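Local coordinates for protein beta-galactosidase (PDB 6Y2K) that hydrolyses terminal beta-D-galactosyl residues of beta-galactosides as a cold-active, hexameric GH42 glycoside hydrolase, at residues A[176-180]-A[204-210]; A[493-497]-A[548-552]. One frame throughout, in Å; residues are numbered along the deposited sequence.

Interaction 1 (A[176-180]-A[204-210]); sequences KAWGN and NPSHRLD
The indole of Trp178 lies against the first turn of helix 205-233, one face pressed on the backbone and CB atoms of Ser206 and His207. Its six-membered ring takes a CH-pi contact from His207 CA, 3.7 Å from the centroid and almost straight above it, while Ser206 CB sits over the pyrrole half. The His207 imidazole runs nearly parallel to the benzo ring but slid aside, so CZ3 and CH2 lie nearest its CG and CD2, with little overlap of the rings; its NE2 is turned to the carbonyl of Glu194. At the indole edge NE1 donates in the ring plane to Asp210 OD2 (2.9 Å), which it meets from above the carboxylate plane. Replacing the indole by an alanine is likely to leave a gap over the first turn of the helix and Asp210 OD2 without this donor.

Asn204 ties the two helix ends together. As N-cap it accepts Ser206 N on OD1 (3.1 Å), and with CG anti to its backbone N (chi1 -172°) its ND2 reaches back across the contact. There it gives a nearly straight bond to Trp178 O (2.7 Å, 174°) and a more bent one to Asn180 OD1 (3.1 Å), both acceptors lying in its amide plane. Asn180 ND2 is bonded to Asn175 OD1, which probably fixes which way that amide faces. A water donates to both Trp178 O and Ser206 OG, adding a water-mediated bridge; Ser206 OG is also hydrogen-bonded to the carbonyl of Thr503.

The contact thus joins the C-terminal end of helix 171-178 to the start of helix 205-233 within the TIM-barrel family region. Helix 154-168 adds Leu164 beside Trp178, while its Lys167 and Tyr168 bind Asp210; helix 418-426 packs on Pro205 and Leu209.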
loop_
_atom_site.group_PDB
_atom_site.type_symbol
_atom_site.label_atom_id
_atom_site.label_comp_id
_atom_site.label_asym_id
_atom_site.label_seq_id
_atom_site.Cartn_x
_atom_site.Cartn_y
_atom_site.Cartn_z
ATOM N N LYS A 176 -50.673 -20.804 -13.764
ATOM C CA LYS A 176 -50.070 -20.631 -15.076
ATOM C C LYS A 176 -49.160 -19.400 -15.128
ATOM O O LYS A 176 -48.041 -19.474 -15.649
ATOM C CB LYS A 176 -51.145 -20.532 -16.161
ATOM C CG LYS A 176 -50.590 -20.722 -17.566
ATOM C CD LYS A 176 -51.610 -20.371 -18.644
ATOM C CE LYS A 176 -50.946 -20.306 -20.012
ATOM N NZ LYS A 176 -51.947 -20.034 -21.079
ATOM N N ALA A 177 -49.652 -18.280 -14.600
ATOM C CA ALA A 177 -48.883 -17.033 -14.536
ATOM C C ALA A 177 -47.599 -17.126 -13.687
ATOM O O ALA A 177 -46.576 -16.557 -14.061
ATOM C CB ALA A 177 -49.772 -15.899 -14.035
ATOM N N TRP A 178 -47.665 -17.833 -12.558
ATOM C CA TRP A 178 -46.513 -18.002 -11.648
ATOM C C TRP A 178 -45.561 -19.148 -12.056
ATOM O O TRP A 178 -44.450 -19.252 -11.518
ATOM C CB TRP A 178 -47.004 -18.280 -10.216
ATOM C CG TRP A 178 -47.632 -17.133 -9.486
ATOM C CD1 TRP A 178 -48.133 -15.974 -10.019
ATOM C CD2 TRP A 178 -47.865 -17.054 -8.074
ATOM N NE1 TRP A 178 -48.631 -15.169 -9.018
ATOM C CE2 TRP A 178 -48.487 -15.813 -7.818
ATOM C CE3 TRP A 178 -47.583 -17.903 -6.996
ATOM C CZ2 TRP A 178 -48.843 -15.406 -6.526
ATOM C CZ3 TRP A 178 -47.948 -17.499 -5.709
ATOM C CH2 TRP A 178 -48.573 -16.267 -5.488
ATOM N N GLY A 179 -45.996 -20.029 -12.963
ATOM C CA GLY A 179 -45.221 -21.221 -13.316
ATOM C C GLY A 179 -45.102 -22.233 -12.179
ATOM O O GLY A 179 -44.046 -22.851 -11.992
ATOM N N ASN A 180 -46.204 -22.445 -11.455
ATOM C CA ASN A 180 -46.191 -23.254 -10.227
ATOM C C ASN A 180 -46.042 -24.763 -10.449
ATOM O O ASN A 180 -45.955 -25.519 -9.473
ATOM C CB ASN A 180 -47.421 -22.952 -9.358
ATOM C CG ASN A 180 -47.322 -21.612 -8.642
ATOM O OD1 ASN A 180 -46.219 -21.086 -8.418
ATOM N ND2 ASN A 180 -48.479 -21.052 -8.267
ATOM N N ASN A 204 -41.064 -18.286 -4.965
ATOM C CA ASN A 204 -41.236 -18.000 -6.392
ATOM C C ASN A 204 -41.151 -16.481 -6.575
ATOM O O ASN A 204 -41.828 -15.753 -5.851
ATOM C CB ASN A 204 -42.599 -18.523 -6.868
ATOM C CG ASN A 204 -42.788 -18.455 -8.382
ATOM O OD1 ASN A 204 -42.095 -17.716 -9.087
ATOM N ND2 ASN A 204 -43.759 -19.221 -8.883
ATOM N N PRO A 205 -40.309 -15.994 -7.517
ATOM C CA PRO A 205 -40.299 -14.542 -7.727
ATOM C C PRO A 205 -41.660 -13.933 -8.120
ATOM O O PRO A 205 -41.902 -12.762 -7.810
ATOM C CB PRO A 205 -39.252 -14.346 -8.837
ATOM C CG PRO A 205 -39.076 -15.699 -9.462
ATOM C CD PRO A 205 -39.271 -16.660 -8.329
ATOM N N SER A 206 -42.524 -14.711 -8.787
ATOM C CA SER A 206 -43.889 -14.272 -9.123
ATOM C C SER A 206 -44.727 -14.038 -7.873
ATOM O O SER A 206 -45.491 -13.080 -7.794
ATOM C CB SER A 206 -44.602 -15.306 -10.003
ATOM O OG SER A 206 -43.857 -15.596 -11.173
ATOM N N HIS A 207 -44.573 -14.946 -6.917
ATOM C CA HIS A 207 -45.206 -14.887 -5.601
ATOM C C HIS A 207 -44.756 -13.632 -4.849
ATOM O O HIS A 207 -45.582 -12.882 -4.318
ATOM C CB HIS A 207 -44.830 -16.178 -4.851
ATOM C CG HIS A 207 -45.455 -16.338 -3.500
ATOM N ND1 HIS A 207 -45.129 -17.389 -2.670
ATOM C CD2 HIS A 207 -46.375 -15.601 -2.831
ATOM C CE1 HIS A 207 -45.823 -17.293 -1.550
ATOM N NE2 HIS A 207 -46.585 -16.217 -1.622
ATOM N N ARG A 208 -43.449 -13.397 -4.829
ATOM C CA ARG A 208 -42.899 -12.248 -4.115
ATOM C C ARG A 208 -43.276 -10.925 -4.773
ATOM O O ARG A 208 -43.536 -9.943 -4.067
ATOM C CB ARG A 208 -41.380 -12.365 -3.993
ATOM C CG ARG A 208 -40.925 -13.531 -3.118
ATOM C CD ARG A 208 -39.419 -13.739 -3.183
ATOM N NE ARG A 208 -38.693 -12.589 -2.653
ATOM C CZ ARG A 208 -37.416 -12.294 -2.895
ATOM N NH1 ARG A 208 -36.893 -11.199 -2.338
ATOM N NH2 ARG A 208 -36.666 -13.034 -3.708
ATOM N N LEU A 209 -43.308 -10.895 -6.108
ATOM C CA LEU A 209 -43.664 -9.669 -6.830
ATOM C C LEU A 209 -45.142 -9.278 -6.648
ATOM O O LEU A 209 -45.454 -8.109 -6.350
ATOM C CB LEU A 209 -43.307 -9.787 -8.319
ATOM C CG LEU A 209 -43.541 -8.540 -9.174
ATOM C CD1 LEU A 209 -42.839 -7.317 -8.603
ATOM C CD2 LEU A 209 -43.082 -8.780 -10.601
ATOM N N ASP A 210 -46.041 -10.243 -6.830
ATOM C CA ASP A 210 -47.472 -10.029 -6.545
ATOM C C ASP A 210 -47.715 -9.641 -5.078
ATOM O O ASP A 210 -48.573 -8.786 -4.800
ATOM C CB ASP A 210 -48.313 -11.261 -6.914
ATOM C CG ASP A 210 -48.715 -11.299 -8.387
ATOM O OD1 ASP A 210 -48.515 -10.315 -9.133
ATOM O OD2 ASP A 210 -49.272 -12.337 -8.796
HETATM O O HOH W 1 -42.193 -17.256 -12.711
#

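Interaction 2 (A[493-497]-A[548-552]); sequences AGPRT and HWHEQ
Arg496 lays its guanidinium flat on the indole of Trp549, a cation-pi stack that joins a type II beta turn, Gly494 to Thr497, to strand 549-555 in the trimerisation domain of this GH42 enzyme. The planes are 9° apart, and CZ comes within 3.3 Å of Trp549 CH2, which sits over the centre of the guanidinium. The aliphatic part of the arginine shares the same face: CD stands above the six-membered ring in a CH-pi contact, and CG lies near NE1 and CE2. Beside it Pro495 CB touches Trp549 CD1 at 3.7 Å.

A bend at chi3 (77°) turns the end of the arginine chain, which crosses the indole at about a right angle, so that the guanidinium lies flat on the benzo ring. Two backbone carbonyls fix its rotation from beyond the stack: NH1 donates to Pro428 O and NH2 to Gln427 O. The positive charge is therefore met by carbonyl oxygens and a ring face, with the Glu551 carboxylate too far for a salt bridge, its OE2 lying 6.1 Å from NE.

The indole is steered in turn by Glu551, two residues along the same strand and on the same side of it. Trp549 NE1 donates in its ring plane to Glu551 OE2 (2.9 Å), and Tyr578 from strand 576-579 bonds to OE1, so both carboxylate oxygens are engaged. Behind them the turn is closed by Thr497, whose N and OG1 approach Gly494 O from the same face of its plane, while Gly494 itself is bonded through the backbone to Leu470. Glu551 OE2 also reaches the turn directly, its syn lone pair accepting Arg496 N at 3.0 Å, with the indole NH arriving on the anti side, tilted 25° out of the carboxylate plane.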
loop_
_atom_site.group_PDB
_atom_site.type_symbol
_atom_site.label_atom_id
_atom_site.label_comp_id
_atom_site.label_asym_id
_atom_site.label_seq_id
_atom_site.Cartn_x
_atom_site.Cartn_y
_atom_site.Cartn_z
ATOM N N ALA A 493 -32.297 2.724 -24.116
ATOM C CA ALA A 493 -32.788 1.660 -23.250
ATOM C C ALA A 493 -31.594 0.963 -22.608
ATOM O O ALA A 493 -30.665 0.551 -23.297
ATOM C CB ALA A 493 -33.618 0.666 -24.039
ATOM N N GLY A 494 -31.622 0.849 -21.285
ATOM C CA GLY A 494 -30.513 0.292 -20.533
ATOM C C GLY A 494 -30.650 -1.197 -20.304
ATOM O O GLY A 494 -31.650 -1.806 -20.705
ATOM N N PRO A 495 -29.641 -1.811 -19.658
ATOM C CA PRO A 495 -29.656 -3.267 -19.486
ATOM C C PRO A 495 -30.876 -3.774 -18.710
ATOM O O PRO A 495 -31.378 -3.082 -17.819
ATOM C CB PRO A 495 -28.371 -3.551 -18.704
ATOM C CG PRO A 495 -27.495 -2.372 -18.964
ATOM C CD PRO A 495 -28.408 -1.202 -19.134
ATOM N N ARG A 496 -31.329 -4.972 -19.070
ATOM C CA ARG A 496 -32.503 -5.624 -18.473
ATOM C C ARG A 496 -33.851 -5.020 -18.907
ATOM O O ARG A 496 -34.893 -5.515 -18.477
ATOM C CB ARG A 496 -32.396 -5.717 -16.931
ATOM C CG ARG A 496 -31.036 -6.226 -16.463
ATOM C CD ARG A 496 -30.875 -6.320 -14.961
ATOM N NE ARG A 496 -31.541 -7.489 -14.393
ATOM C CZ ARG A 496 -31.312 -7.986 -13.178
ATOM N NH1 ARG A 496 -30.434 -7.417 -12.349
ATOM N NH2 ARG A 496 -31.980 -9.055 -12.779
ATOM N N THR A 497 -33.844 -4.004 -19.775
ATOM C CA THR A 497 -35.085 -3.471 -20.344
ATOM C C THR A 497 -35.779 -4.544 -21.205
ATOM O O THR A 497 -35.145 -5.185 -22.053
ATOM C CB THR A 497 -34.845 -2.199 -21.178
ATOM O OG1 THR A 497 -34.398 -1.131 -20.321
ATOM C CG2 THR A 497 -36.128 -1.765 -21.914
ATOM N N HIS A 548 -20.601 -5.492 -13.045
ATOM C CA HIS A 548 -21.840 -6.042 -12.454
ATOM C C HIS A 548 -22.733 -6.857 -13.379
ATOM O O HIS A 548 -23.202 -7.941 -12.991
ATOM C CB HIS A 548 -22.698 -4.956 -11.765
ATOM C CG HIS A 548 -21.943 -4.111 -10.786
ATOM N ND1 HIS A 548 -22.306 -2.813 -10.493
ATOM C CD2 HIS A 548 -20.850 -4.379 -10.031
ATOM C CE1 HIS A 548 -21.465 -2.317 -9.603
ATOM N NE2 HIS A 548 -20.574 -3.246 -9.305
ATOM N N TRP A 549 -23.000 -6.321 -14.569
ATOM C CA TRP A 549 -23.965 -6.882 -15.503
ATOM C C TRP A 549 -23.428 -6.745 -16.931
ATOM O O TRP A 549 -23.083 -5.655 -17.364
ATOM C CB TRP A 549 -25.286 -6.132 -15.362
ATOM C CG TRP A 549 -26.436 -6.817 -15.999
ATOM C CD1 TRP A 549 -26.942 -6.591 -17.247
ATOM C CD2 TRP A 549 -27.232 -7.849 -15.424
ATOM N NE1 TRP A 549 -28.007 -7.424 -17.487
ATOM C CE2 TRP A 549 -28.209 -8.206 -16.380
ATOM C CE3 TRP A 549 -27.214 -8.512 -14.188
ATOM C CZ2 TRP A 549 -29.174 -9.196 -16.140
ATOM C CZ3 TRP A 549 -28.165 -9.496 -13.946
ATOM C CH2 TRP A 549 -29.136 -9.831 -14.923
ATOM N N HIS A 550 -23.369 -7.869 -17.638
ATOM C CA HIS A 550 -22.634 -7.987 -18.898
ATOM C C HIS A 550 -23.417 -8.915 -19.826
ATOM O O HIS A 550 -23.221 -10.131 -19.821
ATOM C CB HIS A 550 -21.213 -8.508 -18.579
ATOM C CG HIS A 550 -20.312 -8.684 -19.765
ATOM N ND1 HIS A 550 -19.352 -9.673 -19.814
ATOM C CD2 HIS A 550 -20.183 -7.978 -20.914
ATOM C CE1 HIS A 550 -18.689 -9.585 -20.954
ATOM N NE2 HIS A 550 -19.165 -8.558 -21.636
ATOM N N GLU A 551 -24.329 -8.336 -20.601
ATOM C CA GLU A 551 -25.188 -9.127 -21.494
ATOM C C GLU A 551 -24.431 -9.583 -22.726
ATOM O O GLU A 551 -23.715 -8.792 -23.336
ATOM C CB GLU A 551 -26.436 -8.338 -21.907
ATOM C CG GLU A 551 -27.430 -8.182 -20.774
ATOM C CD GLU A 551 -28.510 -7.156 -21.033
ATOM O OE1 GLU A 551 -28.590 -6.603 -22.161
ATOM O OE2 GLU A 551 -29.289 -6.914 -20.084
ATOM N N GLN A 552 -24.591 -10.858 -23.073
ATOM C CA GLN A 552 -24.054 -11.437 -24.302
ATOM C C GLN A 552 -25.138 -11.282 -25.372
ATOM O O GLN A 552 -26.204 -11.906 -25.263
ATOM C CB GLN A 552 -23.712 -12.912 -24.089
ATOM C CG GLN A 552 -23.144 -13.615 -25.316
ATOM C CD GLN A 552 -22.901 -15.097 -25.074
ATOM O OE1 GLN A 552 -22.180 -15.480 -24.141
ATOM N NE2 GLN A 552 -23.481 -15.932 -25.917
#

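How the interactions relate
Interactions 1 and 2 follow one another along the chain and belong to different parts of the enzyme, the TIM-barrel region and the trimerisation domain. Their centres are about 23 Å apart and their nearest atoms about 10 Å, so they do not touch. The chain beyond the turn of 493-497 nevertheless links them: Thr503 accepts from Ser206 through its backbone carbonyl, and its hydroxyl bonds to Ala177 O, which Gln505 also reaches. Both contacts also have another subunit nearby: Gly360 of the second subunit packs on Asn204 and Pro205, and Glu377 of the second subunit bonds to Gln552. A glycerol, probably picked up in crystallisation, lies about 4 Å from the Trp549 side chain.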